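PDB 6D4K: probable L,D-transpeptidase 3 from Mycobacterium tuberculosis, which is a probable peptidoglycan L,D-transpeptidase that may attach proteins to the mycobacterial cell wall and is covalently acylated by the beta-lactam faropenem. Local coordinates for residues Gly40-Thr54 against Trp80-Trp94. Numbering follows the deposited sequence.
Sequences GVAHPVVVTFSAPIT and WLDNDVVQWVPDRFW
Val45 and Val47 pair with Trp88 and Val86 across strands 45-49 and 85-90, the two central strands of a four-stranded antiparallel sheet in the bacterial Ig-like domain. Each is a hydrogen-bonded pair. Val46 with Gln87 and Thr48 with Val85 are the non-hydrogen-bonded pairs between and beyond them. Val45 and Val47 touch strand 99-104 of the second sheet on the buried face that Trp88 and Val86 share, a sandwich-like packing. On the other face, CG1 of Val46 meets CG1 of Val85 at 3.6 Å.

Phe49 extends the pairing through its N, which gives a bond to Asp84 O. Its CG lies anti to the carbonyl carbon (chi1 -66°), and the ring edge meets the backbone at Asp84 and Val85. From the root outward, Phe49 CB lies 3.7 Å from Asp84 O. CG passes the same oxygen, and Phe49 CD2 comes to 3.6 Å from Asp84 O at the ring edge. Phe49 CE2 then reaches CH2 of Trp80 at 3.5 Å and CG1 of Val86 at 3.7 Å. CZ ends near the same two atoms. The Phe49 and Trp80 rings are nearly parallel (8°) but slid apart, with little overlap. Ile53 CD1 lies over the centre of one Phe49 face, and Val47 CG1 lies toward the rim of the other.

At the far end, Trp94 NE1 gives an almost straight bond (177°) to a lone pair of His43 O, 2.9 Å away. The acceptor lies in the indole plane, so the bond favours this rotation of the ring. Backbone bonds thus set the register. The buried Phe49 ring packs on carbon atoms of Trp80, Val86 and Ile53, while both indole N-H groups are satisfied, Trp80 by Glu63 and buried Trp94 by His43 O.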
loop_
_atom_site.group_PDB
_atom_site.type_symbol
_atom_site.label_atom_id
_atom_site.label_comp_id
_atom_site.label_asym_id
_atom_site.label_seq_id
_atom_site.Cartn_x
_atom_site.Cartn_y
_atom_site.Cartn_z
ATOM N N GLY A 40 -1.053 -3.197 9.700
ATOM C CA GLY A 40 -2.301 -2.774 9.090
ATOM C C GLY A 40 -3.178 -3.958 8.704
ATOM O O GLY A 40 -2.765 -5.117 8.668
ATOM N N VAL A 41 -4.433 -3.639 8.376
ATOM C CA VAL A 41 -5.491 -4.653 8.369
ATOM C C VAL A 41 -5.548 -5.494 7.104
ATOM O O VAL A 41 -6.391 -6.391 7.012
ATOM C CB VAL A 41 -6.892 -4.100 8.717
ATOM C CG1 VAL A 41 -6.905 -3.529 10.122
ATOM C CG2 VAL A 41 -7.336 -3.067 7.704
ATOM N N ALA A 42 -4.659 -5.270 6.137
ATOM C CA ALA A 42 -4.554 -6.162 4.989
ATOM C C ALA A 42 -3.168 -6.787 4.883
ATOM O O ALA A 42 -2.775 -7.243 3.804
ATOM C CB ALA A 42 -4.947 -5.465 3.683
ATOM N N HIS A 43 -2.420 -6.849 5.981
ATOM C CA HIS A 43 -1.042 -7.320 5.884
ATOM C C HIS A 43 -1.011 -8.778 5.425
ATOM O O HIS A 43 -1.695 -9.621 6.015
ATOM C CB HIS A 43 -0.304 -7.176 7.215
ATOM C CG HIS A 43 1.200 -7.207 7.082
ATOM N ND1 HIS A 43 1.888 -8.330 6.677
ATOM C CD2 HIS A 43 2.141 -6.252 7.302
ATOM C CE1 HIS A 43 3.183 -8.064 6.645
ATOM N NE2 HIS A 43 3.364 -6.813 7.029
ATOM N N PRO A 44 -0.230 -9.119 4.404
ATOM C CA PRO A 44 -0.136 -10.521 3.988
ATOM C C PRO A 44 0.689 -11.344 4.968
ATOM O O PRO A 44 1.411 -10.832 5.826
ATOM C CB PRO A 44 0.559 -10.429 2.626
ATOM C CG PRO A 44 1.394 -9.173 2.720
ATOM C CD PRO A 44 0.514 -8.213 3.509
ATOM N N VAL A 45 0.581 -12.655 4.820
ATOM C CA VAL A 45 1.445 -13.586 5.531
ATOM C C VAL A 45 2.566 -13.977 4.574
ATOM O O VAL A 45 2.317 -14.586 3.527
ATOM C CB VAL A 45 0.668 -14.801 6.048
ATOM C CG1 VAL A 45 1.627 -15.743 6.757
ATOM C CG2 VAL A 45 -0.463 -14.340 6.983
ATOM N N VAL A 46 3.794 -13.610 4.908
ATOM C CA VAL A 46 4.928 -13.751 3.997
ATOM C C VAL A 46 5.845 -14.845 4.536
ATOM O O VAL A 46 6.372 -14.731 5.650
ATOM C CB VAL A 46 5.683 -12.426 3.808
ATOM C CG1 VAL A 46 6.751 -12.566 2.712
ATOM C CG2 VAL A 46 4.705 -11.303 3.480
ATOM N N VAL A 47 6.035 -15.893 3.745
ATOM C CA VAL A 47 6.759 -17.080 4.164
ATOM C C VAL A 47 8.075 -17.123 3.386
ATOM O O VAL A 47 8.073 -17.168 2.152
ATOM C CB VAL A 47 5.934 -18.355 3.916
ATOM C CG1 VAL A 47 6.727 -19.568 4.392
ATOM C CG2 VAL A 47 4.546 -18.271 4.607
ATOM N N THR A 48 9.198 -17.097 4.103
ATOM C CA THR A 48 10.526 -17.138 3.495
ATOM C C THR A 48 11.122 -18.515 3.735
ATOM O O THR A 48 11.211 -18.967 4.885
ATOM C CB THR A 48 11.429 -16.057 4.090
ATOM O OG1 THR A 48 10.883 -14.772 3.775
ATOM C CG2 THR A 48 12.852 -16.172 3.516
ATOM N N PHE A 49 11.518 -19.174 2.654
ATOM C CA PHE A 49 12.074 -20.517 2.722
ATOM C C PHE A 49 13.590 -20.491 2.898
ATOM O O PHE A 49 14.270 -19.558 2.468
ATOM C CB PHE A 49 11.715 -21.317 1.469
ATOM C CG PHE A 49 10.249 -21.603 1.348
ATOM C CD1 PHE A 49 9.700 -22.682 2.021
ATOM C CD2 PHE A 49 9.432 -20.802 0.573
ATOM C CE1 PHE A 49 8.341 -22.979 1.914
ATOM C CE2 PHE A 49 8.053 -21.071 0.468
ATOM C CZ PHE A 49 7.520 -22.169 1.132
ATOM N N SER A 50 14.125 -21.536 3.532
ATOM C CA SER A 50 15.570 -21.586 3.752
ATOM C C SER A 50 16.335 -21.735 2.445
ATOM O O SER A 50 17.484 -21.299 2.362
ATOM C CB SER A 50 15.932 -22.695 4.745
ATOM O OG SER A 50 15.482 -22.355 6.040
ATOM N N ALA A 51 15.727 -22.325 1.419
ATOM C CA ALA A 51 16.375 -22.460 0.122
ATOM C C ALA A 51 15.363 -22.250 -0.999
ATOM O O ALA A 51 14.171 -22.509 -0.815
ATOM C CB ALA A 51 17.031 -23.837 -0.053
ATOM N N PRO A 52 15.815 -21.787 -2.157
ATOM C CA PRO A 52 14.892 -21.590 -3.283
ATOM C C PRO A 52 14.170 -22.866 -3.683
ATOM O O PRO A 52 14.727 -23.967 -3.661
ATOM C CB PRO A 52 15.817 -21.110 -4.409
ATOM C CG PRO A 52 16.950 -20.461 -3.695
ATOM C CD PRO A 52 17.165 -21.274 -2.456
ATOM N N ILE A 53 12.907 -22.698 -4.068
ATOM C CA ILE A 53 12.130 -23.756 -4.688
ATOM C C ILE A 53 12.023 -23.375 -6.153
ATOM O O ILE A 53 11.141 -22.606 -6.552
ATOM C CB ILE A 53 10.755 -23.888 -4.015
ATOM C CG1 ILE A 53 10.934 -24.178 -2.521
ATOM C CG2 ILE A 53 9.970 -24.990 -4.691
ATOM C CD1 ILE A 53 9.700 -23.952 -1.695
ATOM N N THR A 54 12.950 -23.879 -6.959
ATOM C CA THR A 54 13.039 -23.426 -8.338
ATOM C C THR A 54 12.093 -24.164 -9.269
ATOM O O THR A 54 11.836 -23.674 -10.373
ATOM C CB THR A 54 14.479 -23.536 -8.841
ATOM O OG1 THR A 54 15.014 -24.821 -8.494
ATOM C CG2 THR A 54 15.336 -22.447 -8.207
ATOM N N TRP A 80 3.813 -16.126 -5.390
ATOM C CA TRP A 80 5.250 -16.302 -5.235
ATOM C C TRP A 80 5.967 -15.007 -5.603
ATOM O O TRP A 80 5.829 -14.510 -6.724
ATOM C CB TRP A 80 5.737 -17.499 -6.061
ATOM C CG TRP A 80 5.289 -18.776 -5.422
ATOM C CD1 TRP A 80 4.059 -19.347 -5.520
ATOM C CD2 TRP A 80 6.052 -19.599 -4.532
ATOM N NE1 TRP A 80 4.005 -20.490 -4.754
ATOM C CE2 TRP A 80 5.218 -20.670 -4.140
ATOM C CE3 TRP A 80 7.359 -19.530 -4.028
ATOM C CZ2 TRP A 80 5.642 -21.670 -3.262
ATOM C CZ3 TRP A 80 7.798 -20.533 -3.183
ATOM C CH2 TRP A 80 6.930 -21.582 -2.784
ATOM N N LEU A 81 6.704 -14.447 -4.640
ATOM C CA LEU A 81 7.471 -13.224 -4.866
ATOM C C LEU A 81 8.885 -13.497 -5.361
ATOM O O LEU A 81 9.470 -12.654 -6.052
ATOM C CB LEU A 81 7.533 -12.394 -3.579
ATOM C CG LEU A 81 6.190 -12.059 -2.933
ATOM C CD1 LEU A 81 6.348 -11.126 -1.740
ATOM C CD2 LEU A 81 5.253 -11.463 -3.964
ATOM N N ASP A 82 9.440 -14.650 -5.004
ATOM C CA ASP A 82 10.760 -15.102 -5.419
ATOM C C ASP A 82 10.737 -16.618 -5.284
ATOM O O ASP A 82 9.762 -17.188 -4.790
ATOM C CB ASP A 82 11.852 -14.480 -4.535
ATOM C CG ASP A 82 13.175 -14.257 -5.270
ATOM O OD1 ASP A 82 13.464 -14.956 -6.271
ATOM O OD2 ASP A 82 13.938 -13.371 -4.827
ATOM N N ASN A 83 11.818 -17.273 -5.727
ATOM C CA ASN A 83 11.900 -18.728 -5.593
ATOM C C ASN A 83 11.849 -19.173 -4.148
ATOM O O ASN A 83 11.517 -20.333 -3.878
ATOM C CB ASN A 83 13.196 -19.283 -6.191
ATOM C CG ASN A 83 13.368 -18.932 -7.639
ATOM O OD1 ASN A 83 12.484 -19.186 -8.461
ATOM N ND2 ASN A 83 14.523 -18.364 -7.975
ATOM N N ASP A 84 12.167 -18.283 -3.210
ATOM C CA ASP A 84 12.197 -18.633 -1.798
ATOM C C ASP A 84 11.246 -17.803 -0.951
ATOM O O ASP A 84 11.389 -17.792 0.281
ATOM C CB ASP A 84 13.623 -18.524 -1.239
ATOM C CG ASP A 84 14.204 -17.119 -1.365
ATOM O OD1 ASP A 84 15.296 -16.877 -0.800
ATOM O OD2 ASP A 84 13.587 -16.258 -2.027
ATOM N N VAL A 85 10.309 -17.074 -1.564
ATOM C CA VAL A 85 9.355 -16.266 -0.811
ATOM C C VAL A 85 7.976 -16.439 -1.424
ATOM O O VAL A 85 7.765 -16.103 -2.594
ATOM C CB VAL A 85 9.724 -14.775 -0.763
ATOM C CG1 VAL A 85 8.623 -13.998 -0.024
ATOM C CG2 VAL A 85 11.082 -14.575 -0.071
ATOM N N VAL A 86 7.026 -16.924 -0.629
ATOM C CA VAL A 86 5.626 -16.952 -1.037
ATOM C C VAL A 86 4.828 -16.124 -0.039
ATOM O O VAL A 86 5.041 -16.214 1.173
ATOM C CB VAL A 86 5.047 -18.383 -1.215
ATOM C CG1 VAL A 86 4.917 -19.129 0.120
ATOM C CG2 VAL A 86 3.710 -18.350 -1.972
ATOM N N GLN A 87 3.930 -15.293 -0.540
ATOM C CA GLN A 87 3.063 -14.543 0.349
ATOM C C GLN A 87 1.632 -15.020 0.200
ATOM O O GLN A 87 1.203 -15.416 -0.890
ATOM C CB GLN A 87 3.146 -13.034 0.130
ATOM C CG GLN A 87 2.431 -12.477 -1.060
ATOM C CD GLN A 87 2.481 -10.977 -1.062
ATOM O OE1 GLN A 87 3.049 -10.372 -0.153
ATOM N NE2 GLN A 87 1.920 -10.363 -2.093
ATOM N N TRP A 88 0.911 -14.995 1.306
ATOM C CA TRP A 88 -0.485 -15.407 1.346
ATOM C C TRP A 88 -1.287 -14.134 1.563
ATOM O O TRP A 88 -1.149 -13.474 2.598
ATOM C CB TRP A 88 -0.655 -16.408 2.475
ATOM C CG TRP A 88 -2.001 -17.030 2.608
ATOM C CD1 TRP A 88 -2.465 -18.153 1.967
ATOM C CD2 TRP A 88 -3.044 -16.616 3.493
ATOM N NE1 TRP A 88 -3.745 -18.451 2.399
ATOM C CE2 TRP A 88 -4.123 -17.512 3.325
ATOM C CE3 TRP A 88 -3.183 -15.556 4.395
ATOM C CZ2 TRP A 88 -5.302 -17.394 4.054
ATOM C CZ3 TRP A 88 -4.363 -15.435 5.103
ATOM C CH2 TRP A 88 -5.411 -16.352 4.927
ATOM N N VAL A 89 -2.088 -13.775 0.571
ATOM C CA VAL A 89 -2.835 -12.521 0.552
ATOM C C VAL A 89 -4.238 -12.814 1.063
ATOM O O VAL A 89 -4.978 -13.565 0.407
ATOM C CB VAL A 89 -2.881 -11.952 -0.875
ATOM C CG1 VAL A 89 -3.736 -10.690 -0.933
ATOM C CG2 VAL A 89 -1.452 -11.715 -1.390
ATOM N N PRO A 90 -4.656 -12.256 2.201
ATOM C CA PRO A 90 -6.018 -12.516 2.688
ATOM C C PRO A 90 -7.061 -11.954 1.738
ATOM O O PRO A 90 -6.892 -10.874 1.170
ATOM C CB PRO A 90 -6.058 -11.808 4.046
ATOM C CG PRO A 90 -4.992 -10.740 3.951
ATOM C CD PRO A 90 -3.906 -11.338 3.079
ATOM N N ASP A 91 -8.165 -12.688 1.596
ATOM C CA ASP A 91 -9.230 -12.236 0.714
ATOM C C ASP A 91 -10.032 -11.084 1.313
ATOM O O ASP A 91 -10.749 -10.386 0.580
ATOM C CB ASP A 91 -10.201 -13.386 0.477
ATOM C CG ASP A 91 -9.647 -14.477 -0.419
ATOM O OD1 ASP A 91 -8.757 -14.216 -1.254
ATOM O OD2 ASP A 91 -10.173 -15.613 -0.318
ATOM N N ARG A 92 -9.955 -10.897 2.625
ATOM C CA ARG A 92 -10.694 -9.876 3.352
ATOM C C ARG A 92 -9.714 -9.186 4.284
ATOM O O ARG A 92 -8.590 -9.653 4.463
ATOM C CB ARG A 92 -11.852 -10.501 4.164
ATOM C CG ARG A 92 -12.575 -11.668 3.480
ATOM C CD ARG A 92 -13.704 -12.182 4.340
ATOM N NE ARG A 92 -13.267 -12.513 5.694
ATOM C CZ ARG A 92 -12.995 -13.738 6.133
ATOM N NH1 ARG A 92 -13.118 -14.792 5.331
ATOM N NH2 ARG A 92 -12.615 -13.909 7.395
ATOM N N PHE A 93 -10.133 -8.081 4.884
ATOM C CA PHE A 93 -9.306 -7.415 5.878
ATOM C C PHE A 93 -9.371 -8.163 7.204
ATOM O O PHE A 93 -10.430 -8.662 7.599
ATOM C CB PHE A 93 -9.790 -5.981 6.106
ATOM C CG PHE A 93 -9.755 -5.118 4.874
ATOM C CD1 PHE A 93 -8.947 -5.442 3.795
ATOM C CD2 PHE A 93 -10.554 -3.986 4.789
ATOM C CE1 PHE A 93 -8.926 -4.645 2.658
ATOM C CE2 PHE A 93 -10.539 -3.185 3.655
ATOM C CZ PHE A 93 -9.727 -3.518 2.587
ATOM N N TRP A 94 -8.232 -8.234 7.893
ATOM C CA TRP A 94 -8.214 -8.683 9.272
ATOM C C TRP A 94 -9.072 -7.740 10.112
ATOM O O TRP A 94 -9.177 -6.550 9.801
ATOM C CB TRP A 94 -6.780 -8.629 9.818
ATOM C CG TRP A 94 -5.787 -9.427 9.060
ATOM C CD1 TRP A 94 -4.725 -8.942 8.342
ATOM C CD2 TRP A 94 -5.723 -10.857 8.954
ATOM N NE1 TRP A 94 -4.025 -9.982 7.778
ATOM C CE2 TRP A 94 -4.596 -11.167 8.156
ATOM C CE3 TRP A 94 -6.493 -11.903 9.480
ATOM C CZ2 TRP A 94 -4.250 -12.484 7.833
ATOM C CZ3 TRP A 94 -6.149 -13.208 9.164
ATOM C CH2 TRP A 94 -5.021 -13.485 8.358
HETATM O O HOH W 1 16.486 -19.038 0.141
#